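Local coordinates for amidohydrolase 3 domain-containing protein (Pyrococcus furiosus, PDB 3ICJ), which binds two zinc ions and is probably an amidohydrolase-superfamily enzyme acting on carbon-nitrogen bonds other than peptide bonds, its substrate being unknown, at residues D360-E364 against A365-G369; V377-D380 against Q381-R384; E459-S462 against R463-L467. All blocks are in the same frame, centred on the assembly; numbering follows the deposited sequence. Where two conformers were deposited one is given.

Interaction 1. Residues D360-E364 against A365-G369; sequences DAFEE and AEFSG
Phe362, in the last turn of helix 352-365, meets Phe367 and Gly369 where a Schellman motif turns the chain toward strand 370-371. Glu366 takes up positive phi, which bends the backbone so that Phe367 N reaches back to Phe362 O at 2.9 Å. That bond is nearly straight at 173° and lies in the carbonyl plane. The second bond of the motif, Glu366 N to Glu363 O, is longer, and its donor stands above the carbonyl plane. Ala365 N still makes an ordinary helical bond to Ala361 O.

The reversal carries the glycine over the phenylalanine ring. Gly369 CA lies over one face of Phe362 as a CH-pi contact, 3.8 Å from the ring centroid and 19° from its normal. The two aromatic rings meet differently: Phe362 CD1 approaches Phe367 CD2 at 4.1 Å, near the plane of the Phe367 ring and at its edge. Phe367 holds its CG trans to the backbone N (chi1 -177°), which brings the CD2 edge of its ring up to Phe362. Both side chains also touch Ile335 of helix 328-338, which places the turn against that helix. Toward solvent, Glu364 pairs with Lys328. A water donates to Glu366 OE1 at 3.0 Å and, weakly, to Glu364 O.

Interaction 2. Residues V377-D380 against Q381-R384; sequences VRDD and QLER
Gln381 folds back from the first turn of helix 379-388 to bond the backbone of Arg378, while Arg378 O receives a bond from Gln381 N in return. The side-chain half of this exchange is the straighter: Arg378 N donates to Gln381 OE1 at 2.8 Å with an angle of 165°. With CG trans to the carbonyl carbon (chi1 -70°) and the chain extended beyond it, the glutamine amide arrives at the residue preceding the helix. The backbone half, Gln381 N to Arg378 O, spans 2.9 Å, the donor standing well above the carbonyl plane.

The arginine side chain bends at chi3 and lays its guanidinium against the same amide. The two planes are 24° apart and stacked, with Gln381 NE2 over one face, displaced toward the rim, and 3.4 Å from Arg378 NH2. At its edge the guanidinium grips Asp380 side-on: NE bonds OD2 at 3.2 Å, while NH1 meets the syn lone pair of OD1 at 3.0 Å, and OD1 takes a second, more bent bond from NE. Its NH2 forms salt bridges with Asp352 and Asp356 of helix 352-365, and Gln381 NE2 also bonds Asp356 OD1 and the Asp352 carbonyl.

Leu382 supplies the apolar side. Its CD2 touches Val377 CG1 at 3.7 Å, and both side chains pack on helix 420-426. Leu382 N bonds Asp379 O, which also accepts from a water that bridges to Glu383 N. The unit joins the His373 loop, after strand 370-371, to its helix in the beta-alpha-beta succession. Three carboxylates round one guanidinium would balance its charge and probably favour the arrangement, and the stacked amide and side-on salt bridge together would be expected to restrict the rotation of its plane.

Interaction 3. Residues E459-S462 against R463-L467; sequences ERVS and REEAL
Ser462 and Glu465 form a capping box at the start of helix 463-477, each side chain accepting from the other's backbone N. Glu465 OE1 takes the Ser462 N-H at 2.8 Å on its anti lone pair, in a bond that is almost perfectly straight (177°). In return Ser462 OG accepts from Glu465 N at 3.2 Å. Ser462 can do so because OG sits between its own backbone N and carbonyl carbon (chi1 72°), the rotation that turns the hydroxyl into the first turn of the helix. The hydroxyl also makes a weak bond to Glu465 OE1, so this oxygen is met by both the N-H and the OH of the serine. Ala466 N to Ser462 O, 3.0 Å, begins the regular helical bonding.

Behind the box, Val461 CB lies 3.6 Å from Glu465 OE1, and Val461 CG2 touches Ala466 CB at 3.8 Å, an apolar contact alongside the cap. The second carboxylate oxygen, Glu465 OE2, forms a salt bridge with Lys421, whose positive charge would be expected to steady the glutamate in its capping position.

Outward from here, Arg463 lies on Trp443 and Ile446 of helix 442-451 and donates from NE to Pro501 O, while Ala466 packs on Val450 of that helix. Leu467, the next residue, reaches Ile446 together with Met94 and Phe97 of strand 92-102, joining the new helix to the sheet.

Overall arrangement
All three contacts are partly buried and lie where a helix ends or begins. Interaction 1 closes helix 352-365 through backbone bonds and aromatic packing, whereas interactions 2 and 3 open helices with side chains that accept backbone N-H groups. Interactions 1 and 2 hold adjoining elements and touch directly: Arg384 NH1 forms salt bridges with Asp360 OD1 and Glu363 OE2. Interaction 2 is richest in charge and follows the zinc ligand His373 in sequence. Interaction 3 stands apart, about 19 Å from interaction 1 and 7 Å from interaction 2 between nearest atoms, and away from the zinc site, although helix 420-426 adjoins both 2 and 3.

Interaction 1. Residues D360-E364 against A365-G369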
ATOM      1  N   ASP A 360       5.901 -13.852 -18.184  1.00 37.48           N
ATOM      2  CA  ASP A 360       5.322 -14.447 -19.391  1.00 40.28           C
ATOM      3  C   ASP A 360       4.187 -13.606 -19.948  1.00 37.20           C
ATOM      4  O   ASP A 360       4.071 -13.444 -21.158  1.00 36.11           O
ATOM      5  CB  ASP A 360       4.754 -15.846 -19.113  1.00 41.96           C
ATOM      6  CG  ASP A 360       5.831 -16.904 -18.890  1.00 43.53           C
ATOM      7  OD1 ASP A 360       7.024 -16.664 -19.172  1.00 41.36           O
ATOM      8  OD2 ASP A 360       5.462 -17.996 -18.421  1.00 38.79           O
ATOM      9  N   ALA A 361       3.328 -13.113 -19.061  1.00 33.68           N
ATOM     10  CA  ALA A 361       2.171 -12.342 -19.479  1.00 35.18           C
ATOM     11  C   ALA A 361       2.580 -11.002 -20.093  1.00 37.59           C
ATOM     12  O   ALA A 361       2.011 -10.597 -21.112  1.00 32.11           O
ATOM     13  CB  ALA A 361       1.240 -12.141 -18.327  1.00 28.06           C
ATOM     14  N   PHE A 362       3.567 -10.338 -19.477  1.00 37.40           N
ATOM     15  CA  PHE A 362       4.086  -9.061 -19.977  1.00 39.78           C
ATOM     16  C   PHE A 362       4.839  -9.222 -21.294  1.00 40.61           C
ATOM     17  O   PHE A 362       4.702  -8.388 -22.193  1.00 39.36           O
ATOM     18  CB  PHE A 362       4.991  -8.363 -18.944  1.00 34.29           C
ATOM     19  CG  PHE A 362       4.273  -7.887 -17.712  1.00 38.69           C
ATOM     20  CD1 PHE A 362       2.949  -7.472 -17.766  1.00 37.96           C
ATOM     21  CD2 PHE A 362       4.940  -7.836 -16.488  1.00 42.24           C
ATOM     22  CE1 PHE A 362       2.291  -7.031 -16.619  1.00 47.25           C
ATOM     23  CE2 PHE A 362       4.292  -7.398 -15.338  1.00 37.91           C
ATOM     24  CZ  PHE A 362       2.968  -6.994 -15.401  1.00 40.18           C
ATOM     25  N   GLU A 363       5.631 -10.286 -21.391  1.00 36.52           N
ATOM     26  CA  GLU A 363       6.356 -10.621 -22.606  1.00 38.66           C
ATOM     27  C   GLU A 363       5.421 -10.832 -23.786  1.00 39.82           C
ATOM     28  O   GLU A 363       5.636 -10.261 -24.852  1.00 41.34           O
ATOM     29  CB  GLU A 363       7.151 -11.900 -22.418  1.00 44.61           C
ATOM     30  CG  GLU A 363       8.630 -11.709 -22.322  1.00 62.40           C
ATOM     31  CD  GLU A 363       9.397 -12.794 -23.047  1.00 63.37           C
ATOM     32  OE1 GLU A 363      10.079 -12.477 -24.043  1.00 65.34           O
ATOM     33  OE2 GLU A 363       9.305 -13.961 -22.625  1.00 61.96           O
ATOM     34  N   GLU A 364       4.393 -11.657 -23.585  1.00 41.14           N
ATOM     35  CA  GLU A 364       3.482 -12.046 -24.663  1.00 44.40           C
ATOM     36  C   GLU A 364       2.679 -10.853 -25.151  1.00 41.83           C
ATOM     37  O   GLU A 364       2.518 -10.657 -26.351  1.00 34.81           O
ATOM     38  CB  GLU A 364       2.545 -13.174 -24.211  1.00 44.15           C
ATOM     39  CG  GLU A 364       1.356 -13.411 -25.145  1.00 50.71           C
ATOM     40  CD  GLU A 364       0.576 -14.662 -24.822  1.00 49.74           C
ATOM     41  OE1 GLU A 364       1.187 -15.649 -24.358  1.00 46.58           O
ATOM     42  OE2 GLU A 364      -0.653 -14.652 -25.043  1.00 49.89           O
ATOM     43  N   ALA A 365       2.202 -10.047 -24.208  1.00 36.79           N
ATOM     44  CA  ALA A 365       1.412  -8.857 -24.536  1.00 40.68           C
ATOM     45  C   ALA A 365       2.267  -7.649 -24.966  1.00 38.88           C
ATOM     46  O   ALA A 365       1.719  -6.611 -25.324  1.00 41.81           O
ATOM     47  CB  ALA A 365       0.512  -8.486 -23.358  1.00 34.54           C
ATOM     48  N   GLU A 366       3.593  -7.801 -24.915  1.00 38.15           N
ATOM     49  CA  GLU A 366       4.570  -6.745 -25.233  1.00 41.92           C
ATOM     50  C   GLU A 366       4.278  -5.493 -24.429  1.00 45.89           C
ATOM     51  O   GLU A 366       4.233  -4.385 -24.965  1.00 37.71           O
ATOM     52  CB  GLU A 366       4.613  -6.461 -26.748  1.00 42.49           C
ATOM     53  CG  GLU A 366       5.096  -7.658 -27.552  1.00 42.87           C
ATOM     54  CD  GLU A 366       4.697  -7.583 -29.018  1.00 59.53           C
ATOM     55  OE1 GLU A 366       3.482  -7.564 -29.332  1.00 62.13           O
ATOM     56  OE2 GLU A 366       5.609  -7.558 -29.857  1.00 54.00           O
ATOM     57  N   PHE A 367       4.067  -5.695 -23.128  1.00 36.62           N
ATOM     58  CA  PHE A 367       3.529  -4.672 -22.283  1.00 40.48           C
ATOM     59  C   PHE A 367       4.457  -4.538 -21.083  1.00 39.18           C
ATOM     60  O   PHE A 367       4.731  -5.513 -20.403  1.00 45.30           O
ATOM     61  CB  PHE A 367       2.111  -5.082 -21.837  1.00 39.35           C
ATOM     62  CG  PHE A 367       1.396  -4.035 -20.998  1.00 40.89           C
ATOM     63  CD1 PHE A 367       0.610  -3.061 -21.608  1.00 42.90           C
ATOM     64  CD2 PHE A 367       1.473  -4.061 -19.602  1.00 38.88           C
ATOM     65  CE1 PHE A 367      -0.077  -2.106 -20.838  1.00 45.60           C
ATOM     66  CE2 PHE A 367       0.813  -3.104 -18.827  1.00 42.28           C
ATOM     67  CZ  PHE A 367       0.035  -2.122 -19.459  1.00 45.67           C
ATOM     68  N   SER A 368       4.937  -3.341 -20.810  1.00 42.67           N
ATOM     69  CA  SER A 368       5.837  -3.171 -19.669  1.00 47.29           C
ATOM     70  C   SER A 368       5.033  -2.808 -18.418  1.00 44.97           C
ATOM     71  O   SER A 368       4.718  -1.643 -18.188  1.00 41.95           O
ATOM     72  CB  SER A 368       6.933  -2.151 -19.987  1.00 55.42           C
ATOM     73  OG  SER A 368       8.124  -2.474 -19.281  1.00 64.67           O
ATOM     74  N   GLY A 369       4.670  -3.821 -17.634  1.00 38.93           N
ATOM     75  CA  GLY A 369       3.799  -3.609 -16.491  1.00 39.69           C
ATOM     76  C   GLY A 369       4.613  -3.439 -15.231  1.00 39.30           C
ATOM     77  O   GLY A 369       5.830  -3.241 -15.284  1.00 36.33           O
TER
HETATM   78  O   HOH W   1       0.816  -8.654 -28.449  1.00 55.82           O

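Interaction 2. Residues V377-D380 against Q381-R384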
ATOM      1  N   VAL A 377      12.748 -13.732  -6.156  1.00 40.04           N
ATOM      2  CA  VAL A 377      13.258 -13.596  -7.522  1.00 33.93           C
ATOM      3  C   VAL A 377      14.529 -14.425  -7.671  1.00 35.53           C
ATOM      4  O   VAL A 377      15.513 -14.234  -6.936  1.00 34.70           O
ATOM      5  CB  VAL A 377      13.535 -12.115  -7.906  1.00 39.49           C
ATOM      6  CG1 VAL A 377      14.087 -12.037  -9.326  1.00 40.51           C
ATOM      7  CG2 VAL A 377      12.272 -11.263  -7.768  1.00 35.10           C
ATOM      8  N   ARG A 378      14.492 -15.363  -8.605  1.00 34.68           N
ATOM      9  CA  ARG A 378      15.651 -16.205  -8.891  1.00 35.46           C
ATOM     10  C   ARG A 378      16.684 -15.441  -9.738  1.00 39.06           C
ATOM     11  O   ARG A 378      16.323 -14.516 -10.486  1.00 36.92           O
ATOM     12  CB  ARG A 378      15.220 -17.485  -9.617  1.00 33.84           C
ATOM     13  CG  ARG A 378      14.076 -18.254  -8.946  1.00 34.09           C
ATOM     14  CD  ARG A 378      13.749 -19.577  -9.673  1.00 37.04           C
ATOM     15  NE  ARG A 378      13.593 -19.449 -11.128  1.00 39.04           N
ATOM     16  CZ  ARG A 378      12.425 -19.438 -11.765  1.00 34.65           C
ATOM     17  NH1 ARG A 378      12.403 -19.303 -13.079  1.00 32.80           N
ATOM     18  NH2 ARG A 378      11.268 -19.546 -11.094  1.00 35.95           N
ATOM     19  N   ASP A 379      17.957 -15.838  -9.616  1.00 34.69           N
ATOM     20  CA  ASP A 379      19.046 -15.342 -10.468  1.00 38.06           C
ATOM     21  C   ASP A 379      18.699 -15.395 -11.956  1.00 38.09           C
ATOM     22  O   ASP A 379      18.925 -14.427 -12.687  1.00 38.36           O
ATOM     23  CB  ASP A 379      20.336 -16.133 -10.220  1.00 40.33           C
ATOM     24  CG  ASP A 379      21.072 -15.688  -8.960  1.00 47.48           C
ATOM     25  OD1 ASP A 379      20.532 -14.864  -8.185  1.00 45.94           O
ATOM     26  OD2 ASP A 379      22.199 -16.167  -8.742  1.00 49.12           O
ATOM     27  N   ASP A 380      18.103 -16.505 -12.385  1.00 37.75           N
ATOM     28  CA  ASP A 380      17.736 -16.675 -13.789  1.00 41.12           C
ATOM     29  C   ASP A 380      16.572 -15.784 -14.253  1.00 41.88           C
ATOM     30  O   ASP A 380      16.335 -15.662 -15.453  1.00 50.14           O
ATOM     31  CB  ASP A 380      17.497 -18.162 -14.129  1.00 41.67           C
ATOM     32  CG  ASP A 380      16.267 -18.755 -13.427  1.00 46.72           C
ATOM     33  OD1 ASP A 380      15.138 -18.297 -13.673  1.00 51.39           O
ATOM     34  OD2 ASP A 380      16.419 -19.722 -12.662  1.00 57.67           O
ATOM     35  N   GLN A 381      15.854 -15.160 -13.317  1.00 35.90           N
ATOM     36  CA  GLN A 381      14.754 -14.271 -13.688  1.00 38.23           C
ATOM     37  C   GLN A 381      15.206 -12.832 -13.880  1.00 40.47           C
ATOM     38  O   GLN A 381      14.498 -12.035 -14.504  1.00 39.44           O
ATOM     39  CB  GLN A 381      13.637 -14.325 -12.631  1.00 37.14           C
ATOM     40  CG  GLN A 381      12.870 -15.649 -12.603  1.00 42.39           C
ATOM     41  CD  GLN A 381      11.930 -15.740 -11.412  1.00 34.82           C
ATOM     42  OE1 GLN A 381      12.288 -15.359 -10.300  1.00 41.46           O
ATOM     43  NE2 GLN A 381      10.714 -16.201 -11.650  1.00 32.40           N
ATOM     44  N   LEU A 382      16.382 -12.507 -13.339  1.00 43.83           N
ATOM     45  CA  LEU A 382      16.931 -11.144 -13.356  1.00 39.47           C
ATOM     46  C   LEU A 382      17.103 -10.548 -14.752  1.00 41.95           C
ATOM     47  O   LEU A 382      16.706  -9.410 -14.985  1.00 39.56           O
ATOM     48  CB  LEU A 382      18.271 -11.088 -12.616  1.00 36.05           C
ATOM     49  CG  LEU A 382      18.280 -11.472 -11.139  1.00 33.94           C
ATOM     50  CD1 LEU A 382      19.707 -11.424 -10.592  1.00 36.91           C
ATOM     51  CD2 LEU A 382      17.365 -10.546 -10.329  1.00 31.98           C
ATOM     52  N   GLU A 383      17.681 -11.319 -15.675  1.00 45.58           N
ATOM     53  CA  GLU A 383      17.825 -10.866 -17.060  1.00 47.03           C
ATOM     54  C   GLU A 383      16.501 -10.502 -17.718  1.00 43.80           C
ATOM     55  O   GLU A 383      16.447  -9.522 -18.451  1.00 42.71           O
ATOM     56  CB  GLU A 383      18.580 -11.889 -17.926  1.00 51.54           C
ATOM     57  CG  GLU A 383      20.111 -11.816 -17.794  1.00 71.48           C
ATOM     58  CD  GLU A 383      20.683 -10.394 -17.934  1.00 84.28           C
ATOM     59  OE1 GLU A 383      20.357  -9.694 -18.921  1.00 85.45           O
ATOM     60  OE2 GLU A 383      21.471  -9.982 -17.052  1.00 89.21           O
ATOM     61  N   ARG A 384      15.448 -11.283 -17.453  1.00 36.45           N
ATOM     62  CA  ARG A 384      14.126 -11.040 -18.034  1.00 39.70           C
ATOM     63  C   ARG A 384      13.518  -9.748 -17.503  1.00 39.32           C
ATOM     64  O   ARG A 384      12.880  -9.021 -18.253  1.00 38.19           O
ATOM     65  CB  ARG A 384      13.156 -12.182 -17.723  1.00 42.83           C
ATOM     66  CG  ARG A 384      13.469 -13.505 -18.387  1.00 50.31           C
ATOM     67  CD  ARG A 384      12.345 -14.488 -18.116  1.00 43.72           C
ATOM     68  NE  ARG A 384      11.200 -14.261 -19.000  1.00 44.92           N
ATOM     69  CZ  ARG A 384       9.997 -14.798 -18.819  1.00 46.08           C
ATOM     70  NH1 ARG A 384       9.027 -14.565 -19.692  1.00 41.28           N
ATOM     71  NH2 ARG A 384       9.762 -15.575 -17.768  1.00 44.43           N
TER
HETATM   72  O   HOH W   2      19.335 -13.864 -15.341  1.00 42.76           O

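Interaction 3. Residues E459-S462 against R463-L467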
ATOM      1  N   GLU A 459      22.150  -7.468   0.118  1.00 37.28           N
ATOM      2  CA  GLU A 459      20.876  -6.986  -0.432  1.00 37.59           C
ATOM      3  C   GLU A 459      20.339  -5.712   0.248  1.00 42.66           C
ATOM      4  O   GLU A 459      19.303  -5.179  -0.154  1.00 38.28           O
ATOM      5  CB  GLU A 459      19.807  -8.091  -0.471  1.00 40.38           C
ATOM      6  CG  GLU A 459      20.059  -9.215  -1.517  1.00 31.98           C
ATOM      7  CD  GLU A 459      20.003  -8.763  -2.984  1.00 42.08           C
ATOM      8  OE1 GLU A 459      19.555  -7.630  -3.283  1.00 32.97           O
ATOM      9  OE2 GLU A 459      20.409  -9.560  -3.867  1.00 44.50           O
ATOM     10  N   ARG A 460      21.070  -5.230   1.254  1.00 38.25           N
ATOM     11  CA  ARG A 460      20.793  -3.958   1.910  1.00 37.71           C
ATOM     12  C   ARG A 460      21.099  -2.826   0.914  1.00 40.72           C
ATOM     13  O   ARG A 460      21.953  -2.975   0.016  1.00 40.05           O
ATOM     14  CB  ARG A 460      21.670  -3.800   3.160  1.00 33.53           C
ATOM     15  CG  ARG A 460      21.322  -4.729   4.338  1.00 34.20           C
ATOM     16  CD  ARG A 460      22.379  -4.661   5.466  1.00 29.63           C
ATOM     17  NE  ARG A 460      23.716  -4.974   4.945  1.00 33.51           N
ATOM     18  CZ  ARG A 460      24.860  -4.579   5.493  1.00 35.21           C
ATOM     19  NH1 ARG A 460      24.864  -3.848   6.595  1.00 36.06           N
ATOM     20  NH2 ARG A 460      26.010  -4.906   4.928  1.00 43.65           N
ATOM     21  N   VAL A 461      20.375  -1.724   1.045  1.00 34.59           N
ATOM     22  CA  VAL A 461      20.664  -0.520   0.263  1.00 36.80           C
ATOM     23  C   VAL A 461      21.214   0.540   1.222  1.00 36.89           C
ATOM     24  O   VAL A 461      21.008   0.438   2.432  1.00 37.94           O
ATOM     25  CB  VAL A 461      19.407   0.008  -0.521  1.00 36.21           C
ATOM     26  CG1 VAL A 461      18.961  -0.989  -1.598  1.00 36.52           C
ATOM     27  CG2 VAL A 461      18.255   0.338   0.418  1.00 34.27           C
ATOM     28  N   SER A 462      21.908   1.546   0.690  1.00 36.46           N
ATOM     29  CA  SER A 462      22.431   2.647   1.500  1.00 31.77           C
ATOM     30  C   SER A 462      21.274   3.565   1.900  1.00 33.55           C
ATOM     31  O   SER A 462      20.172   3.465   1.342  1.00 37.14           O
ATOM     32  CB  SER A 462      23.514   3.428   0.726  1.00 32.72           C
ATOM     33  OG  SER A 462      22.899   4.200  -0.325  1.00 37.01           O
ATOM     34  N   ARG A 463      21.497   4.434   2.891  1.00 34.14           N
ATOM     35  CA  ARG A 463      20.449   5.388   3.302  1.00 35.92           C
ATOM     36  C   ARG A 463      19.986   6.304   2.152  1.00 37.22           C
ATOM     37  O   ARG A 463      18.779   6.532   1.992  1.00 34.54           O
ATOM     38  CB  ARG A 463      20.870   6.193   4.533  1.00 35.11           C
ATOM     39  CG  ARG A 463      19.682   6.848   5.240  1.00 41.93           C
ATOM     40  CD  ARG A 463      20.026   7.139   6.685  1.00 46.29           C
ATOM     41  NE  ARG A 463      19.152   8.173   7.228  1.00 59.41           N
ATOM     42  CZ  ARG A 463      18.001   7.942   7.853  1.00 59.73           C
ATOM     43  NH1 ARG A 463      17.276   8.960   8.303  1.00 58.20           N
ATOM     44  NH2 ARG A 463      17.584   6.697   8.040  1.00 55.13           N
ATOM     45  N   GLU A 464      20.943   6.778   1.347  1.00 37.73           N
ATOM     46  CA  GLU A 464      20.673   7.588   0.143  0.50 39.10           C
ATOM     47  C   GLU A 464      19.767   6.855  -0.840  1.00 37.26           C
ATOM     48  O   GLU A 464      18.811   7.421  -1.367  1.00 38.23           O
ATOM     49  CB  GLU A 464      21.974   7.917  -0.601  0.50 39.84           C
ATOM     50  CG  GLU A 464      22.975   8.781   0.142  0.50 44.30           C
ATOM     51  CD  GLU A 464      24.276   8.912  -0.627  0.50 49.47           C
ATOM     52  OE1 GLU A 464      24.373   8.322  -1.723  0.50 48.84           O
ATOM     53  OE2 GLU A 464      25.195   9.607  -0.147  0.50 54.88           O
ATOM     54  N   GLU A 465      20.095   5.583  -1.094  1.00 32.82           N
ATOM     55  CA  GLU A 465      19.351   4.780  -2.052  1.00 35.85           C
ATOM     56  C   GLU A 465      17.936   4.558  -1.543  1.00 30.51           C
ATOM     57  O   GLU A 465      16.994   4.686  -2.309  1.00 34.73           O
ATOM     58  CB  GLU A 465      20.032   3.428  -2.323  1.00 35.65           C
ATOM     59  CG  GLU A 465      21.320   3.507  -3.161  1.00 45.52           C
ATOM     60  CD  GLU A 465      22.093   2.177  -3.196  1.00 55.28           C
ATOM     61  OE1 GLU A 465      22.281   1.543  -2.132  1.00 47.32           O
ATOM     62  OE2 GLU A 465      22.528   1.765  -4.290  1.00 56.11           O
ATOM     63  N   ALA A 466      17.794   4.230  -0.252  1.00 34.59           N
ATOM     64  CA  ALA A 466      16.470   3.987   0.350  1.00 30.34           C
ATOM     65  C   ALA A 466      15.564   5.217   0.252  1.00 36.82           C
ATOM     66  O   ALA A 466      14.378   5.092  -0.054  1.00 37.93           O
ATOM     67  CB  ALA A 466      16.600   3.526   1.801  1.00 28.35           C
ATOM     68  N   LEU A 467      16.132   6.399   0.488  1.00 35.10           N
ATOM     69  CA  LEU A 467      15.382   7.653   0.333  1.00 37.31           C
ATOM     70  C   LEU A 467      15.017   7.921  -1.136  1.00 34.93           C
ATOM     71  O   LEU A 467      13.883   8.306  -1.435  1.00 33.32           O
ATOM     72  CB  LEU A 467      16.155   8.819   0.946  1.00 33.07           C
ATOM     73  CG  LEU A 467      16.232   8.774   2.486  1.00 39.20           C
ATOM     74  CD1 LEU A 467      17.390   9.591   3.003  1.00 35.57           C
ATOM     75  CD2 LEU A 467      14.946   9.203   3.148  1.00 38.93           C
TER